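Local coordinates for protein glutathione peroxidase (PDB 2WGR) that catalyses the reduction of hydrogen peroxide by glutathione, giving glutathione disulfide and water, and belongs to the selenocysteine-dependent peroxidases, at residues L35-A40 against W132-F137. Numbering follows the deposited sequence. Where two conformers were deposited one is given.
Sequences LIVNVA and WNFSKF. With POP (pyrophosphate 2-), chain B.
Asn38 turns its amide across the gap to the 132-137 backbone and shows how one side chain can extend a sheet's pairing into a loop. Its CG, between the backbone N and carbonyl carbon (chi1 60°), is carried toward that backbone, and the turn about chi2 then sets ND2 at Trp132 O, 3.1 Å away, and OD1 at Ser135 N. The ND2 bond is nearly straight (173° at the hydrogen), with the acceptor in the amide plane; ND2 also donates to a water that meets Asn133 OD1. The bond from Ser135 N to OD1 is weak and bent. The backbone adds Phe134 N to Asn38 O, 2.8 Å, the donor tilted from the carbonyl plane. Beyond this, Ile36 and Phe137 form an antiparallel hydrogen-bonded pair and Val37 and Lys136 a non-hydrogen-bonded one, joining central strand 33-39 to strand 136-139 in the mixed sheet of the thioredoxin fold. Phe134, whose backbone lies in the left-handed helical region, swings its ring to the side of helix 46-60, near Ser43, the probable active-site position altered here. Val39 CA lies over one ring face, 4.2 Å from the centroid, while Val37 CG1 and Ala40 O approach the edge. Lys136 runs beside Val37, CG to CG2 3.9 Å, then bends at chi2 so that NZ reaches back to Phe134 O at 2.7 Å; Asn49 and Thr153 also accept from this ammonium group. In the conformer given, Ser135 OG donates to O4 of the bound pyrophosphate at 2.8 Å.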
loop_
_atom_site.group_PDB
_atom_site.type_symbol
_atom_site.label_atom_id
_atom_site.label_comp_id
_atom_site.label_asym_id
_atom_site.label_seq_id
_atom_site.Cartn_x
_atom_site.Cartn_y
_atom_site.Cartn_z
ATOM N N LEU A 35 3.313 -1.173 -5.155
ATOM C CA LEU A 35 3.727 -1.372 -3.771
ATOM C C LEU A 35 2.550 -0.948 -2.912
ATOM O O LEU A 35 2.199 0.241 -2.868
ATOM C CB LEU A 35 4.993 -0.549 -3.474
ATOM C CG LEU A 35 5.524 -0.748 -2.050
ATOM C CD1 LEU A 35 5.999 -2.163 -1.870
ATOM C CD2 LEU A 35 6.659 0.220 -1.765
ATOM N N ILE A 36 1.939 -1.933 -2.245
ATOM C CA ILE A 36 0.714 -1.688 -1.477
ATOM C C ILE A 36 1.040 -1.634 0.013
ATOM O O ILE A 36 1.564 -2.597 0.561
ATOM C CB ILE A 36 -0.354 -2.739 -1.803
ATOM C CG1 ILE A 36 -0.647 -2.676 -3.329
ATOM C CG2 ILE A 36 -1.601 -2.534 -0.919
ATOM C CD1 ILE A 36 -1.691 -3.677 -3.825
ATOM N N VAL A 37 0.719 -0.504 0.636
ATOM C CA VAL A 37 1.160 -0.209 2.001
ATOM C C VAL A 37 -0.054 0.219 2.852
ATOM O O VAL A 37 -0.806 1.092 2.449
ATOM C CB VAL A 37 2.173 0.954 1.998
ATOM C CG1 VAL A 37 2.769 1.146 3.401
ATOM C CG2 VAL A 37 3.288 0.705 0.979
ATOM N N ASN A 38 -0.241 -0.409 4.016
ATOM C CA ASN A 38 -1.225 0.123 4.985
ATOM C C ASN A 38 -0.562 1.192 5.820
ATOM O O ASN A 38 0.521 0.983 6.294
ATOM C CB ASN A 38 -1.865 -0.963 5.864
ATOM C CG ASN A 38 -0.865 -1.735 6.703
ATOM O OD1 ASN A 38 0.035 -2.410 6.169
ATOM N ND2 ASN A 38 -0.997 -1.634 8.044
ATOM N N VAL A 39 -1.224 2.343 5.966
ATOM C CA VAL A 39 -0.569 3.518 6.545
ATOM C C VAL A 39 -1.332 4.077 7.770
ATOM O O VAL A 39 -2.475 3.722 8.025
ATOM C CB VAL A 39 -0.386 4.666 5.484
ATOM C CG1 VAL A 39 0.502 4.213 4.306
ATOM C CG2 VAL A 39 -1.718 5.186 4.962
ATOM N N ALA A 40 -0.649 4.951 8.498
ATOM C CA ALA A 40 -1.217 5.630 9.670
ATOM C C ALA A 40 -0.437 6.918 9.851
ATOM O O ALA A 40 0.794 6.918 9.673
ATOM C CB ALA A 40 -1.063 4.783 10.894
ATOM N N TRP A 132 1.306 -4.838 11.901
ATOM C CA TRP A 132 1.323 -3.481 12.427
ATOM C C TRP A 132 1.138 -2.503 11.246
ATOM O O TRP A 132 0.915 -2.936 10.107
ATOM C CB TRP A 132 2.630 -3.194 13.228
ATOM C CG TRP A 132 2.457 -2.094 14.214
ATOM C CD1 TRP A 132 3.075 -0.881 14.205
ATOM C CD2 TRP A 132 1.516 -2.059 15.314
ATOM N NE1 TRP A 132 2.594 -0.097 15.255
ATOM C CE2 TRP A 132 1.646 -0.797 15.938
ATOM C CE3 TRP A 132 0.584 -2.976 15.823
ATOM C CZ2 TRP A 132 0.867 -0.419 17.032
ATOM C CZ3 TRP A 132 -0.194 -2.607 16.925
ATOM C CH2 TRP A 132 -0.036 -1.333 17.515
ATOM N N ASN A 133 1.158 -1.203 11.533
ATOM C CA ASN A 133 1.175 -0.185 10.469
ATOM C C ASN A 133 2.377 -0.380 9.539
ATOM O O ASN A 133 3.444 -0.827 9.982
ATOM C CB ASN A 133 1.238 1.220 11.059
ATOM C CG ASN A 133 0.145 1.483 12.074
ATOM O OD1 ASN A 133 -1.046 1.356 11.781
ATOM N ND2 ASN A 133 0.564 1.829 13.312
ATOM N N PHE A 134 2.165 -0.059 8.261
ATOM C CA PHE A 134 3.215 -0.001 7.246
ATOM C C PHE A 134 3.795 -1.371 6.855
ATOM O O PHE A 134 4.971 -1.467 6.522
ATOM C CB PHE A 134 4.328 1.011 7.608
ATOM C CG PHE A 134 3.825 2.427 7.780
ATOM C CD1 PHE A 134 3.519 3.190 6.671
ATOM C CD2 PHE A 134 3.654 2.982 9.060
ATOM C CE1 PHE A 134 3.025 4.525 6.795
ATOM C CE2 PHE A 134 3.189 4.279 9.215
ATOM C CZ PHE A 134 2.863 5.066 8.086
ATOM N N SER A 135 2.953 -2.405 6.793
ATOM C CA SER A 135 3.368 -3.622 6.107
ATOM C C SER A 135 3.285 -3.347 4.608
ATOM O O SER A 135 2.522 -2.487 4.178
ATOM C CB SER A 135 2.397 -4.754 6.423
ATOM O OG SER A 135 2.398 -4.939 7.833
ATOM N N LYS A 136 4.059 -4.086 3.820
ATOM C CA LYS A 136 4.125 -3.832 2.365
ATOM C C LYS A 136 3.898 -5.120 1.593
ATOM O O LYS A 136 4.417 -6.192 1.952
ATOM C CB LYS A 136 5.493 -3.259 1.969
ATOM C CG LYS A 136 5.819 -1.857 2.548
ATOM C CD LYS A 136 6.642 -1.930 3.884
ATOM C CE LYS A 136 6.858 -0.500 4.378
ATOM N NZ LYS A 136 7.387 -0.469 5.790
ATOM N N PHE A 137 3.146 -5.000 0.501
ATOM C CA PHE A 137 3.061 -6.068 -0.494
ATOM C C PHE A 137 3.570 -5.563 -1.849
ATOM O O PHE A 137 3.233 -4.461 -2.260
ATOM C CB PHE A 137 1.624 -6.572 -0.706
ATOM C CG PHE A 137 1.048 -7.288 0.491
ATOM C CD1 PHE A 137 1.076 -8.687 0.555
ATOM C CD2 PHE A 137 0.487 -6.556 1.539
ATOM C CE1 PHE A 137 0.549 -9.359 1.653
ATOM C CE2 PHE A 137 -0.023 -7.200 2.668
ATOM C CZ PHE A 137 0.008 -8.606 2.720
HETATM P P1 POP B . 4.955 -10.615 8.305
HETATM O O1 POP B . 3.862 -11.475 8.908
HETATM O O2 POP B . 6.263 -11.111 8.896
HETATM O O3 POP B . 5.043 -10.806 6.800
HETATM O O POP B . 4.586 -9.091 8.705
HETATM P P2 POP B . 3.269 -8.631 7.900
HETATM O O4 POP B . 2.428 -7.648 8.636
HETATM O O5 POP B . 3.734 -8.150 6.517
HETATM O O6 POP B . 2.482 -9.906 7.732
HETATM O O HOH W 1 -1.813 0.949 9.116
HETATM O O HOH W 2 0.132 -3.558 3.234
#